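Local coordinates for protein arginine kinase (Anthopleura japonica, PDB 4RF6) that catalyses the reversible transfer of a phosphoryl group from ATP to L-arginine, giving N(omega)-phospho-L-arginine and ADP, in a chain of two tandem phosphagen kinase repeats, at residues 227-230 / 234-237; 134-139 / 255-260; 186-191 / 217-222. One frame throughout, in Å; residues are numbered along the deposited sequence.

Contact 1. Residues 227-230 / 234-237; sequences VWLN and HLRI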
loop_
_atom_site.group_PDB
_atom_site.type_symbol
_atom_site.label_atom_id
_atom_site.label_comp_id
_atom_site.label_asym_id
_atom_site.label_seq_id
_atom_site.Cartn_x
_atom_site.Cartn_y
_atom_site.Cartn_z
ATOM N N VAL A 227 -7.056 -2.185 17.034
ATOM C CA VAL A 227 -7.500 -3.066 18.111
ATOM C C VAL A 227 -8.971 -3.428 17.918
ATOM O O VAL A 227 -9.813 -2.547 17.742
ATOM C CB VAL A 227 -7.331 -2.413 19.504
ATOM C CG1 VAL A 227 -7.836 -3.351 20.600
ATOM C CG2 VAL A 227 -5.874 -2.020 19.761
ATOM N N TRP A 228 -9.274 -4.724 17.931
ATOM C CA TRP A 228 -10.657 -5.169 18.044
ATOM C C TRP A 228 -10.924 -5.518 19.492
ATOM O O TRP A 228 -10.184 -6.290 20.112
ATOM C CB TRP A 228 -10.941 -6.364 17.141
ATOM C CG TRP A 228 -11.087 -5.980 15.706
ATOM C CD1 TRP A 228 -10.965 -4.722 15.175
ATOM C CD2 TRP A 228 -11.374 -6.849 14.601
ATOM N NE1 TRP A 228 -11.163 -4.760 13.815
ATOM C CE2 TRP A 228 -11.416 -6.062 13.437
ATOM C CE3 TRP A 228 -11.601 -8.230 14.488
ATOM C CZ2 TRP A 228 -11.676 -6.597 12.170
ATOM C CZ3 TRP A 228 -11.861 -8.764 13.228
ATOM C CH2 TRP A 228 -11.894 -7.950 12.090
ATOM N N LEU A 229 -11.976 -4.932 20.039
ATOM C CA LEU A 229 -12.261 -5.073 21.460
ATOM C C LEU A 229 -13.456 -5.994 21.649
ATOM O O LEU A 229 -14.539 -5.723 21.123
ATOM C CB LEU A 229 -12.533 -3.692 22.054
ATOM C CG LEU A 229 -12.644 -3.486 23.557
ATOM C CD1 LEU A 229 -11.701 -4.406 24.307
ATOM C CD2 LEU A 229 -12.343 -2.024 23.896
ATOM N N ASN A 230 -13.243 -7.094 22.374
ATOM C CA ASN A 230 -14.315 -8.024 22.740
ATOM C C ASN A 230 -14.994 -8.728 21.568
ATOM O O ASN A 230 -16.197 -8.996 21.606
ATOM C CB ASN A 230 -15.363 -7.334 23.627
ATOM C CG ASN A 230 -14.874 -7.116 25.039
ATOM O OD1 ASN A 230 -14.148 -7.941 25.587
ATOM N ND2 ASN A 230 -15.263 -5.993 25.637
ATOM N N HIS A 234 -10.909 -10.831 24.361
ATOM C CA HIS A 234 -11.051 -9.473 24.884
ATOM C C HIS A 234 -10.335 -8.484 23.967
ATOM O O HIS A 234 -10.831 -7.391 23.687
ATOM C CB HIS A 234 -10.470 -9.364 26.298
ATOM C CG HIS A 234 -11.103 -10.289 27.290
ATOM N ND1 HIS A 234 -10.618 -10.450 28.571
ATOM C CD2 HIS A 234 -12.182 -11.099 27.191
ATOM C CE1 HIS A 234 -11.371 -11.322 29.217
ATOM N NE2 HIS A 234 -12.325 -11.734 28.400
ATOM N N LEU A 235 -9.165 -8.886 23.488
ATOM C CA LEU A 235 -8.361 -8.028 22.641
ATOM C C LEU A 235 -7.815 -8.782 21.441
ATOM O O LEU A 235 -7.270 -9.888 21.577
ATOM C CB LEU A 235 -7.195 -7.438 23.436
ATOM C CG LEU A 235 -7.575 -6.604 24.657
ATOM C CD1 LEU A 235 -6.408 -6.478 25.625
ATOM C CD2 LEU A 235 -8.033 -5.237 24.214
ATOM N N ARG A 236 -7.978 -8.182 20.268
ATOM C CA ARG A 236 -7.226 -8.577 19.091
ATOM C C ARG A 236 -6.447 -7.343 18.655
ATOM O O ARG A 236 -7.028 -6.353 18.203
ATOM C CB ARG A 236 -8.138 -9.055 17.963
ATOM C CG ARG A 236 -7.345 -9.643 16.798
ATOM C CD ARG A 236 -8.190 -9.850 15.558
ATOM N NE ARG A 236 -9.128 -10.958 15.702
ATOM C CZ ARG A 236 -9.737 -11.553 14.681
ATOM N NH1 ARG A 236 -9.493 -11.148 13.440
ATOM N NH2 ARG A 236 -10.584 -12.556 14.893
ATOM N N ILE A 237 -5.130 -7.404 18.809
ATOM C CA ILE A 237 -4.270 -6.247 18.615
ATOM C C ILE A 237 -3.380 -6.445 17.397
ATOM O O ILE A 237 -2.604 -7.402 17.339
ATOM C CB ILE A 237 -3.395 -6.027 19.851
ATOM C CG1 ILE A 237 -4.267 -5.989 21.109
ATOM C CG2 ILE A 237 -2.585 -4.754 19.707
ATOM C CD1 ILE A 237 -3.510 -6.270 22.412
#

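Contact 2. Residues 134-139 / 255-260; sequences VARSLK and RAVNEI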
loop_
_atom_site.group_PDB
_atom_site.type_symbol
_atom_site.label_atom_id
_atom_site.label_comp_id
_atom_site.label_asym_id
_atom_site.label_seq_id
_atom_site.Cartn_x
_atom_site.Cartn_y
_atom_site.Cartn_z
ATOM N N VAL A 134 -1.781 -10.164 17.731
ATOM C CA VAL A 134 -1.796 -10.993 18.932
ATOM C C VAL A 134 -3.171 -10.934 19.589
ATOM O O VAL A 134 -3.854 -9.908 19.546
ATOM C CB VAL A 134 -0.713 -10.598 19.967
ATOM C CG1 VAL A 134 0.679 -10.966 19.463
ATOM C CG2 VAL A 134 -0.802 -9.113 20.294
ATOM N N ALA A 135 -3.574 -12.054 20.178
ATOM C CA ALA A 135 -4.807 -12.127 20.949
ATOM C C ALA A 135 -4.443 -12.101 22.428
ATOM O O ALA A 135 -3.475 -12.741 22.837
ATOM C CB ALA A 135 -5.552 -13.398 20.619
ATOM N N ARG A 136 -5.208 -11.359 23.224
ATOM C CA ARG A 136 -4.960 -11.276 24.661
ATOM C C ARG A 136 -6.291 -11.216 25.404
ATOM O O ARG A 136 -7.299 -10.779 24.850
ATOM C CB ARG A 136 -4.121 -10.035 25.001
ATOM C CG ARG A 136 -2.683 -10.020 24.455
ATOM C CD ARG A 136 -1.803 -11.032 25.180
ATOM N NE ARG A 136 -0.401 -10.937 24.774
ATOM C CZ ARG A 136 0.140 -11.646 23.788
ATOM N NH1 ARG A 136 -0.604 -12.505 23.098
ATOM N NH2 ARG A 136 1.425 -11.501 23.492
ATOM N N SER A 137 -6.295 -11.662 26.656
ATOM C CA SER A 137 -7.466 -11.524 27.509
ATOM C C SER A 137 -7.020 -10.919 28.837
ATOM O O SER A 137 -5.919 -11.209 29.314
ATOM C CB SER A 137 -8.146 -12.880 27.722
ATOM O OG SER A 137 -8.569 -13.443 26.494
ATOM N N LEU A 138 -7.863 -10.071 29.423
ATOM C CA LEU A 138 -7.519 -9.389 30.671
ATOM C C LEU A 138 -7.656 -10.293 31.895
ATOM O O LEU A 138 -8.606 -11.076 31.993
ATOM C CB LEU A 138 -8.387 -8.145 30.877
ATOM C CG LEU A 138 -8.312 -7.004 29.862
ATOM C CD1 LEU A 138 -9.121 -5.814 30.356
ATOM C CD2 LEU A 138 -6.872 -6.600 29.597
ATOM N N LYS A 139 -6.707 -10.173 32.826
ATOM C CA LYS A 139 -6.790 -10.845 34.121
ATOM C C LYS A 139 -8.098 -10.529 34.826
ATOM O O LYS A 139 -8.590 -9.400 34.752
ATOM C CB LYS A 139 -5.640 -10.400 35.026
ATOM C CG LYS A 139 -4.307 -11.020 34.693
ATOM C CD LYS A 139 -3.161 -10.365 35.465
ATOM C CE LYS A 139 -1.839 -11.093 35.207
ATOM N NZ LYS A 139 -0.654 -10.190 35.312
ATOM N N ARG A 255 5.012 -1.851 22.191
ATOM C CA ARG A 255 4.757 -0.610 22.920
ATOM C C ARG A 255 3.327 -0.555 23.456
ATOM O O ARG A 255 3.103 -0.249 24.628
ATOM C CB ARG A 255 5.039 0.602 22.028
ATOM C CG ARG A 255 6.286 1.392 22.421
ATOM C CD ARG A 255 7.034 1.895 21.193
ATOM N NE ARG A 255 6.148 2.612 20.278
ATOM C CZ ARG A 255 6.316 2.663 18.961
ATOM N NH1 ARG A 255 7.339 2.038 18.393
ATOM N NH2 ARG A 255 5.456 3.332 18.210
ATOM N N ALA A 256 2.361 -0.881 22.602
ATOM C CA ALA A 256 0.955 -0.840 22.998
ATOM C C ALA A 256 0.577 -1.975 23.947
ATOM O O ALA A 256 -0.119 -1.753 24.941
ATOM C CB ALA A 256 0.058 -0.854 21.776
ATOM N N VAL A 257 1.016 -3.192 23.624
ATOM C CA VAL A 257 0.639 -4.374 24.396
ATOM C C VAL A 257 1.224 -4.334 25.809
ATOM O O VAL A 257 0.536 -4.637 26.788
ATOM C CB VAL A 257 1.055 -5.680 23.681
ATOM C CG1 VAL A 257 0.781 -6.887 24.569
ATOM C CG2 VAL A 257 0.314 -5.822 22.347
ATOM N N ASN A 258 2.494 -3.952 25.913
ATOM C CA ASN A 258 3.144 -3.853 27.216
ATOM C C ASN A 258 2.489 -2.807 28.124
ATOM O O ASN A 258 2.383 -3.006 29.336
ATOM C CB ASN A 258 4.649 -3.594 27.051
ATOM C CG ASN A 258 5.401 -4.820 26.558
ATOM O OD1 ASN A 258 5.018 -5.953 26.846
ATOM N ND2 ASN A 258 6.478 -4.598 25.811
ATOM N N GLU A 259 2.037 -1.702 27.535
ATOM C CA GLU A 259 1.328 -0.670 28.291
ATOM C C GLU A 259 0.002 -1.191 28.846
ATOM O O GLU A 259 -0.327 -0.973 30.017
ATOM C CB GLU A 259 1.092 0.577 27.430
ATOM C CG GLU A 259 0.256 1.658 28.113
ATOM C CD GLU A 259 0.867 2.161 29.416
ATOM O OE1 GLU A 259 2.099 2.041 29.594
ATOM O OE2 GLU A 259 0.110 2.682 30.264
ATOM N N ILE A 260 -0.758 -1.878 27.999
ATOM C CA ILE A 260 -1.986 -2.529 28.433
ATOM C C ILE A 260 -1.663 -3.555 29.522
ATOM O O ILE A 260 -2.333 -3.605 30.554
ATOM C CB ILE A 260 -2.712 -3.212 27.256
ATOM C CG1 ILE A 260 -3.217 -2.174 26.252
ATOM C CG2 ILE A 260 -3.871 -4.054 27.761
ATOM C CD1 ILE A 260 -3.763 -2.771 24.947
#

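Contact 3. Residues 186-191 / 217-222; sequences QQLVDD and IYHNND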
loop_
_atom_site.group_PDB
_atom_site.type_symbol
_atom_site.label_atom_id
_atom_site.label_comp_id
_atom_site.label_asym_id
_atom_site.label_seq_id
_atom_site.Cartn_x
_atom_site.Cartn_y
_atom_site.Cartn_z
ATOM N N GLN A 186 -19.338 3.235 7.620
ATOM C CA GLN A 186 -18.869 3.301 6.240
ATOM C C GLN A 186 -17.360 3.509 6.164
ATOM O O GLN A 186 -16.663 2.845 5.391
ATOM C CB GLN A 186 -19.578 4.442 5.505
ATOM C CG GLN A 186 -19.472 4.335 3.998
ATOM C CD GLN A 186 -19.729 2.920 3.514
ATOM O OE1 GLN A 186 -20.830 2.389 3.671
ATOM N NE2 GLN A 186 -18.705 2.294 2.944
ATOM N N GLN A 187 -16.868 4.446 6.968
ATOM C CA GLN A 187 -15.444 4.752 7.030
ATOM C C GLN A 187 -14.613 3.534 7.420
ATOM O O GLN A 187 -13.620 3.207 6.764
ATOM C CB GLN A 187 -15.192 5.880 8.032
ATOM C CG GLN A 187 -15.845 7.204 7.660
ATOM C CD GLN A 187 -15.267 8.380 8.431
ATOM O OE1 GLN A 187 -14.515 8.202 9.392
ATOM N NE2 GLN A 187 -15.610 9.590 8.002
ATOM N N LEU A 188 -15.023 2.872 8.497
ATOM C CA LEU A 188 -14.300 1.713 9.007
ATOM C C LEU A 188 -14.335 0.531 8.030
ATOM O O LEU A 188 -13.384 -0.255 7.968
ATOM C CB LEU A 188 -14.831 1.316 10.388
ATOM C CG LEU A 188 -14.519 2.305 11.512
ATOM C CD1 LEU A 188 -15.340 2.009 12.759
ATOM C CD2 LEU A 188 -13.037 2.293 11.846
ATOM N N VAL A 189 -15.421 0.409 7.267
ATOM C CA VAL A 189 -15.490 -0.587 6.198
ATOM C C VAL A 189 -14.467 -0.235 5.117
ATOM O O VAL A 189 -13.716 -1.096 4.649
ATOM C CB VAL A 189 -16.899 -0.669 5.562
ATOM C CG1 VAL A 189 -16.854 -1.468 4.275
ATOM C CG2 VAL A 189 -17.887 -1.302 6.519
ATOM N N ASP A 190 -14.437 1.042 4.741
ATOM C CA ASP A 190 -13.502 1.532 3.732
ATOM C C ASP A 190 -12.043 1.280 4.115
ATOM O O ASP A 190 -11.204 1.036 3.247
ATOM C CB ASP A 190 -13.730 3.023 3.453
ATOM C CG ASP A 190 -14.937 3.277 2.562
ATOM O OD1 ASP A 190 -15.489 2.298 2.014
ATOM O OD2 ASP A 190 -15.323 4.457 2.407
ATOM N N ASP A 191 -11.745 1.336 5.409
ATOM C CA ASP A 191 -10.393 1.069 5.895
ATOM C C ASP A 191 -10.187 -0.424 6.143
ATOM O O ASP A 191 -9.073 -0.862 6.440
ATOM C CB ASP A 191 -10.118 1.853 7.181
ATOM C CG ASP A 191 -10.257 3.353 6.997
ATOM O OD1 ASP A 191 -9.982 3.843 5.881
ATOM O OD2 ASP A 191 -10.634 4.041 7.971
ATOM N N ILE A 217 -13.734 -0.658 18.326
ATOM C CA ILE A 217 -12.593 -0.611 17.426
ATOM C C ILE A 217 -11.739 0.622 17.724
ATOM O O ILE A 217 -12.260 1.737 17.798
ATOM C CB ILE A 217 -13.074 -0.582 15.966
ATOM C CG1 ILE A 217 -13.785 -1.894 15.624
ATOM C CG2 ILE A 217 -11.915 -0.337 15.012
ATOM C CD1 ILE A 217 -14.536 -1.867 14.308
ATOM N N TYR A 218 -10.437 0.414 17.917
ATOM C CA TYR A 218 -9.486 1.514 18.076
ATOM C C TYR A 218 -8.446 1.444 16.968
ATOM O O TYR A 218 -7.956 0.359 16.637
ATOM C CB TYR A 218 -8.780 1.428 19.434
ATOM C CG TYR A 218 -7.727 2.503 19.683
ATOM C CD1 TYR A 218 -8.059 3.695 20.320
ATOM C CD2 TYR A 218 -6.399 2.313 19.304
ATOM C CE1 TYR A 218 -7.104 4.677 20.555
ATOM C CE2 TYR A 218 -5.435 3.286 19.534
ATOM C CZ TYR A 218 -5.796 4.464 20.158
ATOM O OH TYR A 218 -4.848 5.430 20.391
ATOM N N HIS A 219 -8.107 2.592 16.390
ATOM C CA HIS A 219 -6.970 2.645 15.475
ATOM C C HIS A 219 -6.185 3.939 15.652
ATOM O O HIS A 219 -6.751 4.970 16.027
ATOM C CB HIS A 219 -7.417 2.459 14.018
ATOM C CG HIS A 219 -8.190 3.616 13.464
ATOM N ND1 HIS A 219 -7.599 4.813 13.119
ATOM C CD2 HIS A 219 -9.509 3.752 13.180
ATOM C CE1 HIS A 219 -8.521 5.640 12.653
ATOM N NE2 HIS A 219 -9.687 5.019 12.683
ATOM N N ASN A 220 -4.881 3.886 15.405
ATOM C CA ASN A 220 -4.074 5.100 15.471
ATOM C C ASN A 220 -4.320 5.972 14.241
ATOM O O ASN A 220 -4.916 5.513 13.258
ATOM C CB ASN A 220 -2.585 4.782 15.642
ATOM C CG ASN A 220 -1.998 4.043 14.451
ATOM O OD1 ASN A 220 -2.725 3.556 13.586
ATOM N ND2 ASN A 220 -0.666 3.944 14.411
ATOM N N ASN A 221 -3.875 7.224 14.291
ATOM C CA ASN A 221 -4.121 8.138 13.184
ATOM C C ASN A 221 -3.457 7.695 11.874
ATOM O O ASN A 221 -4.039 7.856 10.798
ATOM C CB ASN A 221 -3.728 9.573 13.559
ATOM C CG ASN A 221 -4.474 10.079 14.780
ATOM O OD1 ASN A 221 -5.698 10.201 14.765
ATOM N ND2 ASN A 221 -3.738 10.372 15.847
ATOM N N ASP A 222 -2.260 7.116 11.974
ATOM C CA ASP A 222 -1.555 6.582 10.806
ATOM C C ASP A 222 -2.238 5.353 10.219
ATOM O O ASP A 222 -1.890 4.919 9.116
ATOM C CB ASP A 222 -0.117 6.198 11.162
ATOM C CG ASP A 222 0.733 7.389 11.522
ATOM O OD1 ASP A 222 0.425 8.497 11.039
ATOM O OD2 ASP A 222 1.709 7.209 12.285
HETATM O O HOH W 1 -11.833 5.821 10.708
#

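Contact 1. Residues 227-230 / 234-237
One face of the Arg236 guanidinium is taken by the six-membered ring of Trp228, whose CE3 stands 3.6 Å above the guanidinium plane, offset toward its rim. The two planes are inclined by 32°, and seen from the indole the approach of NH1 is oblique: Arg236 NH1 comes 3.4 Å from Trp228 CZ3. Arg236 CG lies anti to the backbone N (chi1 -172°) and the chain bends at chi3, which lays the guanidinium alongside the indole. NH2 forms a salt bridge with Glu231, and Trp228 NE1 bonds to the carbonyl of Phe193. Trp228 and Arg236 are the hydrogen-bonded pair of an antiparallel beta hairpin, strands 225-229 and 235-242, in the sheet of the catalytic domain; Arg236 is a predicted ATP-binding residue. Trp228 N donates to Arg236 O (2.8 Å) and Arg236 N to Trp228 O (2.9 Å). On the face of the sheet opposite Trp228 and Arg236, Leu235 CD2 touches both Leu229 CD1 (3.8 Å) and Val227 CG1 (4.1 Å), and helix 149-163 packs on both leucines. At the turn, Asn230 N reaches His234 O (2.8 Å) from above the carbonyl plane, while His234 ND1 and NE2 bond to Leu138 N and Gly142 O.

Contact 2. Residues 134-139 / 255-260
Val134 and Val257 meet through one methyl each, CG2 to CG2 at 4.0 Å, where helix 246-264 lies against a face of the antiparallel sheet in the catalytic domain of a phosphagen kinase. Strand 127-136 supplies Val134 and Arg136 to this helix-on-sheet packing, and Leu138 follows just beyond them.

The two valine side chains cross at a slant; with Val257 CG1 anti to the backbone N (chi1 174°), CG2 is the branch that reaches Val134, while CG1 turns to Arg136. One helical turn further on, Ile260 CG2 lies 4.3 Å from Leu138 CD2, a looser touch made by the end of the leucine. Val257 and Ile260, three residues apart, thus put their side chains on the same side of the helix. Ile237 of the adjacent strand touches both Val134 and Val257, and Leu235 touches Leu138 and Ile260, so each pair is joined by a residue of strand 235-242. Phe266 packs on the two helix residues as well.

The second kind of contact sets a charged side chain against an aliphatic one. Val257 CG1 approaches the Arg136 guanidinium obliquely, 4.2 Å from NE. Polar partners hold that group from elsewhere: NH2 makes a salt bridge with Glu344, NH1 donates to Thr284 O, and Tyr274 adds a cation-pi contact. Val257 thus offers hydrocarbon to an arginine whose charge is probably balanced largely by Glu344.

Within the strand segment the side chain also curls back on its own backbone. Arg136 NH1 donates to Ala135 O at 2.9 Å (N-H...O 153°), with the oxygen near the guanidinium plane but the nitrogen 40° out of the carbonyl plane.

Contact 3. Residues 186-191 / 217-222
Leu188 forms the tight part of this contact, dividing its two methyls between a pair of strand residues. CD2 sits at the edge of the His219 imidazole, near the ring plane and 4.0 Å from CD2 of His219; CD1 meets Ile217 CD1 at 4.3 Å. The leucine and histidine side chains cross each other at an angle.

The imidazole is fixed from its far side. His219 ND1 donates to Asn220 O at 2.8 Å in an almost straight bond (175°); the acceptor lies in the ring plane, although the nitrogen stands well out of the carbonyl plane. This bond holds the ring against rotation and keeps its CD2 edge turned to the leucine. Phe193 and Tyr175 also meet the ring.

On the Asp191 side, which is partly exposed, the contact is looser and runs through one water. Asp191 does not touch the strand directly: the water lies 3.0 Å from His219 NE2 and gives only a weak bond to Asp191 OD2, at 3.5 Å. The carboxylate forms a salt bridge with Lys223 through the same OD2.

The contact thus seats the C-terminal part of helix 182-190 against strand 216-220, which runs between strands 172-176 and 225-229 near one border of the catalytic-domain sheet; Met180 and Phe193 pack on Leu188, while Leu226 and Trp228 pack on Ile217.

How the contacts relate
All three contacts reach one eight-stranded antiparallel sheet in the first repeat. Across it run strands 216-220 (contact 3), 225-229 and 235-242 (contact 1) and 127-136 (contact 2), consecutive neighbours. Centres of contacts 1 and 2 are about 9 Å apart, of 1 and 3 about 14 Å, of 2 and 3 about 20 Å. Ile237 N to Val134 O (2.9 Å) and Val227 N to Tyr218 O (2.7 Å), both probable hydrogen bonds, join contact 1 to the other two. In sequence, contact 3 closes before contact 1 opens, and both fall between the segments of contact 2. The helices of contacts 2 and 3 pack on opposite faces; predicted ATP-binding Arg236 is on Trp228's.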